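Local coordinates for protein guanidinopropionase (Pseudomonas aeruginosa, PDB 3NIQ) that hydrolyses 3-guanidinopropanoate to beta-alanine and urea, using two manganese ions in each subunit of a homohexamer of the arginase family, at residues A[211-214]-A[215-218]; A[261-264]-A[265-269]; A[198-201]-A[202-206]. All coordinates share one frame; numbering follows the deposited sequence.

Contact 1. Residues A[211-214]-A[215-218]; sequences MEEF and VELG
M211 and V215 meet one turn apart in the first two turns of helix 211-230, which directly follows strand 207-210 at the border of the parallel sheet of this arginase-family fold. Four i-to-i+4 backbone hydrogen bonds build the turns: V215 N to M211 O (3.0 Å), then E216 N to E212 O, L217 N to E213 O and G218 N to F214 O. The last is the most bent, 138° at the hydrogen, where G218 takes up a positive phi. Apolar contact is modest: M211 CE comes within 4.3 Å of V215 CG2 and also lies at the edge of the F214 ring, in its plane. E213 and L217 run side by side in the same direction. With CG anti to the backbone N (chi1 -176°) and the chain extended beyond it, the aliphatic part of E213 lays CG against L217 CD1 at 3.8 Å. The carboxylates of E212 and E213 find their partners away from these turns. E213 OE2 forms a salt bridge with R207 on strand 207-210, while E212 reaches the second subunit, bonding H73 and pairing with R270 there, so this face of the helix belongs to the hexamer interface. E216, with CG beside its backbone N, runs extended past the preceding turn, and its OE1 stops 3.6 Å from E213 CA.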
# COMPACT_ATOMS: atom_id res chain seq x y z
N MET A 211 15.47 1.13 26.75
CA MET A 211 15.80 0.10 25.76
C MET A 211 17.23 -0.42 25.94
O MET A 211 17.46 -1.63 25.87
CB MET A 211 15.64 0.65 24.34
CG MET A 211 15.68 -0.41 23.31
SD MET A 211 14.22 -1.47 23.36
CE MET A 211 14.85 -2.83 22.39
N GLU A 212 18.17 0.49 26.17
CA GLU A 212 19.58 0.12 26.32
C GLU A 212 19.77 -0.84 27.48
O GLU A 212 20.46 -1.85 27.35
CB GLU A 212 20.47 1.36 26.50
CG GLU A 212 20.58 2.27 25.28
CD GLU A 212 19.28 3.03 24.93
OE1 GLU A 212 18.50 3.38 25.85
OE2 GLU A 212 19.06 3.28 23.73
N GLU A 213 19.11 -0.55 28.60
CA GLU A 213 19.25 -1.39 29.81
C GLU A 213 18.51 -2.72 29.65
O GLU A 213 18.97 -3.76 30.14
CB GLU A 213 18.77 -0.64 31.07
CG GLU A 213 18.99 -1.47 32.36
CD GLU A 213 18.52 -0.78 33.63
OE1 GLU A 213 17.75 0.22 33.56
OE2 GLU A 213 18.92 -1.24 34.71
N PHE A 214 17.39 -2.70 28.94
CA PHE A 214 16.70 -3.92 28.58
C PHE A 214 17.59 -4.85 27.77
O PHE A 214 17.61 -6.06 28.00
CB PHE A 214 15.43 -3.63 27.77
CG PHE A 214 14.85 -4.85 27.10
CD1 PHE A 214 14.49 -5.96 27.85
CD2 PHE A 214 14.68 -4.90 25.71
CE1 PHE A 214 13.96 -7.10 27.25
CE2 PHE A 214 14.14 -6.04 25.09
CZ PHE A 214 13.78 -7.15 25.87
N VAL A 215 18.34 -4.28 26.84
CA VAL A 215 19.31 -5.05 26.05
C VAL A 215 20.47 -5.59 26.92
O VAL A 215 20.83 -6.77 26.83
CB VAL A 215 19.83 -4.22 24.84
CG1 VAL A 215 21.10 -4.86 24.23
CG2 VAL A 215 18.72 -4.09 23.77
N GLU A 216 21.02 -4.75 27.78
CA GLU A 216 22.10 -5.19 28.71
C GLU A 216 21.66 -6.31 29.67
O GLU A 216 22.42 -7.24 29.92
CB GLU A 216 22.63 -4.01 29.53
CG GLU A 216 23.48 -3.02 28.73
CD GLU A 216 23.60 -1.66 29.40
OE1 GLU A 216 22.81 -1.36 30.33
OE2 GLU A 216 24.48 -0.88 29.00
N LEU A 217 20.43 -6.21 30.19
CA LEU A 217 19.89 -7.22 31.12
C LEU A 217 19.40 -8.51 30.47
O LEU A 217 19.51 -9.60 31.06
CB LEU A 217 18.74 -6.62 31.95
CG LEU A 217 19.10 -5.54 32.96
CD1 LEU A 217 17.83 -4.87 33.51
CD2 LEU A 217 19.96 -6.10 34.14
N GLY A 218 18.85 -8.40 29.27
CA GLY A 218 18.15 -9.53 28.67
C GLY A 218 16.78 -9.70 29.32
O GLY A 218 16.47 -9.09 30.36

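Contact 2. Residues A[261-264]-A[265-269]; sequences TSLQ and AQQLV
L268 N donates to Q264 O at 2.9 Å, the shortest of four backbone bonds that tie the first turn of helix 262-270 to the next; the others run from A265 N to T261 O, Q266 N to S262 O and Q267 N to L263 O. Ahead of them, T261 and Q264 exchange two bonds: Q264 OE1 accepts from T261 N at 2.9 Å, and Q264 N donates to T261 OG1 at 3.0 Å. Both are nearly straight at the hydrogen, 169° and 167°, although T261 N approaches OE1 tilted from the plane of the amide. The side chain of Q264 gets there with CG beside its backbone N (chi1 -77°), which turns the extended chain back toward the start of the helix. On the face turned to the third subunit, L263 and Q267 pass at a slant, the leucine CD1 lying 4.0 Å from NE2 of the glutamine. The CG of Q267 lies over L263 O (3.2 Å), and the CG of L268 is similarly close to Q264 O, at 3.3 Å. Q266 sends NE2 to E305 on helix 294-317, whereas L268 and V269 face F147 of the central sheet. The reciprocal T261-Q264 bonds make a capping box, here starting the helix of the beta-alpha-beta unit between strands 235-240 and 277-283.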
# COMPACT_ATOMS: atom_id res chain seq x y z
N THR A 261 11.26 -6.73 20.03
CA THR A 261 10.62 -7.60 19.03
C THR A 261 9.28 -8.13 19.58
O THR A 261 9.08 -8.13 20.79
CB THR A 261 11.53 -8.77 18.62
OG1 THR A 261 11.64 -9.70 19.69
CG2 THR A 261 12.96 -8.31 18.19
N SER A 262 8.38 -8.58 18.70
CA SER A 262 7.12 -9.18 19.15
C SER A 262 7.45 -10.38 20.04
O SER A 262 6.84 -10.60 21.09
CB SER A 262 6.30 -9.67 17.95
OG SER A 262 5.77 -8.59 17.21
N LEU A 263 8.44 -11.14 19.63
CA LEU A 263 8.87 -12.29 20.44
C LEU A 263 9.27 -11.89 21.88
O LEU A 263 8.83 -12.50 22.85
CB LEU A 263 10.02 -12.99 19.73
CG LEU A 263 10.77 -14.00 20.58
CD1 LEU A 263 9.91 -15.25 20.80
CD2 LEU A 263 12.10 -14.36 19.92
N GLN A 264 10.10 -10.86 22.00
CA GLN A 264 10.48 -10.35 23.32
C GLN A 264 9.27 -9.88 24.15
O GLN A 264 9.19 -10.14 25.34
CB GLN A 264 11.50 -9.22 23.18
CG GLN A 264 12.91 -9.71 22.88
CD GLN A 264 13.80 -8.59 22.43
OE1 GLN A 264 13.33 -7.53 21.96
NE2 GLN A 264 15.10 -8.80 22.57
N ALA A 265 8.32 -9.19 23.50
CA ALA A 265 7.10 -8.73 24.18
C ALA A 265 6.25 -9.88 24.72
O ALA A 265 5.73 -9.81 25.84
CB ALA A 265 6.27 -7.81 23.27
N GLN A 266 6.12 -10.95 23.94
CA GLN A 266 5.39 -12.13 24.38
C GLN A 266 6.09 -12.77 25.57
O GLN A 266 5.44 -13.15 26.54
CB GLN A 266 5.25 -13.14 23.24
CG GLN A 266 4.22 -12.78 22.16
CD GLN A 266 4.18 -13.80 21.04
OE1 GLN A 266 5.20 -14.07 20.41
NE2 GLN A 266 3.00 -14.37 20.78
N GLN A 267 7.40 -12.89 25.50
CA GLN A 267 8.16 -13.50 26.60
C GLN A 267 8.02 -12.66 27.88
O GLN A 267 7.85 -13.20 28.97
CB GLN A 267 9.65 -13.64 26.25
CG GLN A 267 9.93 -14.60 25.07
CD GLN A 267 11.38 -14.54 24.59
OE1 GLN A 267 12.01 -13.47 24.55
NE2 GLN A 267 11.91 -15.69 24.20
N LEU A 268 8.09 -11.35 27.74
CA LEU A 268 7.99 -10.51 28.94
C LEU A 268 6.59 -10.59 29.56
O LEU A 268 6.45 -10.74 30.78
CB LEU A 268 8.38 -9.07 28.62
CG LEU A 268 9.87 -8.94 28.29
CD1 LEU A 268 10.13 -7.63 27.56
CD2 LEU A 268 10.70 -8.99 29.57
N VAL A 269 5.56 -10.53 28.72
CA VAL A 269 4.19 -10.59 29.22
C VAL A 269 3.88 -11.95 29.88
O VAL A 269 3.31 -12.02 30.97
CB VAL A 269 3.16 -10.21 28.12
CG1 VAL A 269 1.75 -10.56 28.54
CG2 VAL A 269 3.26 -8.72 27.85

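Contact 3. Residues A[198-201]-A[202-206]; sequences DAFA and RECGI
The short helix 199-204 closes in a Schellman motif, with G205 at positive phi as the C-prime residue and I206 N donating back to A201 O at 3.1 Å. A201 O is also approached by C204 N and G205 N, both through weak bonds, while R202 N, E203 N and C204 N bond to the carbonyl oxygens of D198, A199 and F200. Across this turn C204 SG sits over one face of the F200 ring, 3.6 Å from its centroid and 20° off the normal, displaced toward the rim. With CG anti to the backbone N (chi1 179°), the F200 ring is carried out to where C204 SG, one turn on, can cover it; of the ring atoms, CZ of F200 is nearest to C204 SG, at 3.4 Å. I206 CD1 reaches F200 CE2 obliquely at 4.2 Å. A201 CB lies 4.4 Å from I206 CB. I173 of helix 168-174 touches F200, C204 and I206 alike. D198 and R202 run side by side, D198 OD2 lying 3.3 Å from R202 CD, and D198 also touches R76 of the second subunit. R202 bends at chi3, and D198 OD2 remains 4.6 Å from R202 NE. The two charges may therefore attract each other weakly through space without a salt bridge, whereas the closest side-chain packing here is the sulfur over the ring, probably a weak, dispersion-dominated attraction.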
# COMPACT_ATOMS: atom_id res chain seq x y z
N ASP A 198 13.99 12.65 32.66
CA ASP A 198 13.98 11.70 33.78
C ASP A 198 13.88 12.38 35.18
O ASP A 198 14.02 11.71 36.20
CB ASP A 198 15.20 10.75 33.70
CG ASP A 198 16.49 11.34 34.32
OD1 ASP A 198 16.71 12.58 34.23
OD2 ASP A 198 17.28 10.57 34.89
N ALA A 199 13.65 13.70 35.20
CA ALA A 199 13.52 14.45 36.45
C ALA A 199 12.33 13.94 37.25
O ALA A 199 12.50 13.44 38.36
CB ALA A 199 13.37 15.95 36.17
N PHE A 200 11.14 14.04 36.66
CA PHE A 200 9.91 13.56 37.28
C PHE A 200 10.00 12.08 37.72
O PHE A 200 9.57 11.75 38.83
CB PHE A 200 8.71 13.79 36.36
CG PHE A 200 7.41 13.28 36.92
CD1 PHE A 200 6.67 14.07 37.78
CD2 PHE A 200 6.95 12.01 36.59
CE1 PHE A 200 5.47 13.61 38.31
CE2 PHE A 200 5.75 11.53 37.13
CZ PHE A 200 5.01 12.33 37.99
N ALA A 201 10.58 11.22 36.89
CA ALA A 201 10.73 9.81 37.21
C ALA A 201 11.62 9.60 38.44
O ALA A 201 11.31 8.78 39.33
CB ALA A 201 11.27 9.03 36.02
N ARG A 202 12.71 10.36 38.51
CA ARG A 202 13.62 10.24 39.64
C ARG A 202 12.96 10.79 40.90
O ARG A 202 13.04 10.18 41.97
CB ARG A 202 14.94 10.97 39.35
CG ARG A 202 15.78 10.29 38.27
CD ARG A 202 17.17 10.90 38.15
NE ARG A 202 17.85 11.02 39.45
CZ ARG A 202 18.19 12.18 40.00
NH1 ARG A 202 17.95 13.33 39.36
NH2 ARG A 202 18.80 12.20 41.19
N GLU A 203 12.27 11.92 40.76
CA GLU A 203 11.55 12.49 41.87
C GLU A 203 10.50 11.50 42.41
O GLU A 203 10.32 11.40 43.62
CB GLU A 203 10.89 13.81 41.45
CG GLU A 203 11.91 14.95 41.28
CD GLU A 203 11.43 16.06 40.33
OE1 GLU A 203 10.21 16.12 40.00
OE2 GLU A 203 12.29 16.88 39.91
N CYS A 204 9.86 10.75 41.51
CA CYS A 204 8.77 9.86 41.90
C CYS A 204 9.21 8.47 42.34
O CYS A 204 8.46 7.77 42.99
CB CYS A 204 7.73 9.76 40.76
SG CYS A 204 6.83 11.30 40.62
N GLY A 205 10.43 8.08 41.96
CA GLY A 205 10.95 6.75 42.27
C GLY A 205 10.51 5.68 41.28
O GLY A 205 10.51 4.49 41.61
N ILE A 206 10.09 6.08 40.09
CA ILE A 206 9.66 5.11 39.08
C ILE A 206 10.88 4.33 38.60
O ILE A 206 11.95 4.90 38.36
CB ILE A 206 8.98 5.80 37.88
CG1 ILE A 206 7.71 6.53 38.32
CG2 ILE A 206 8.65 4.79 36.75
CD1 ILE A 206 7.20 7.55 37.28

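Contacts 1 and 2 belong to helices that touch: F214 CE2 lies 3.6 Å from Q264 OE1, the acceptor of the capping box, and F214 CE1 is 3.9 Å from L268 CD1. Their centres are 14 Å apart. Contact 3 stands off, its nearest atoms about 9 Å from contact 1 and about 16 Å from contact 2; strand 207-210 joins its helix to that of contact 1. None reaches the manganese site: the side chain of M211 is about 12 Å from a bound manganese ion, and those of A265 and I206 are each about 13 Å from one. Between subunits, V215 of contact 1 packs against Q267 of contact 2 in a neighbouring copy, bridging the two contacts across the hexamer.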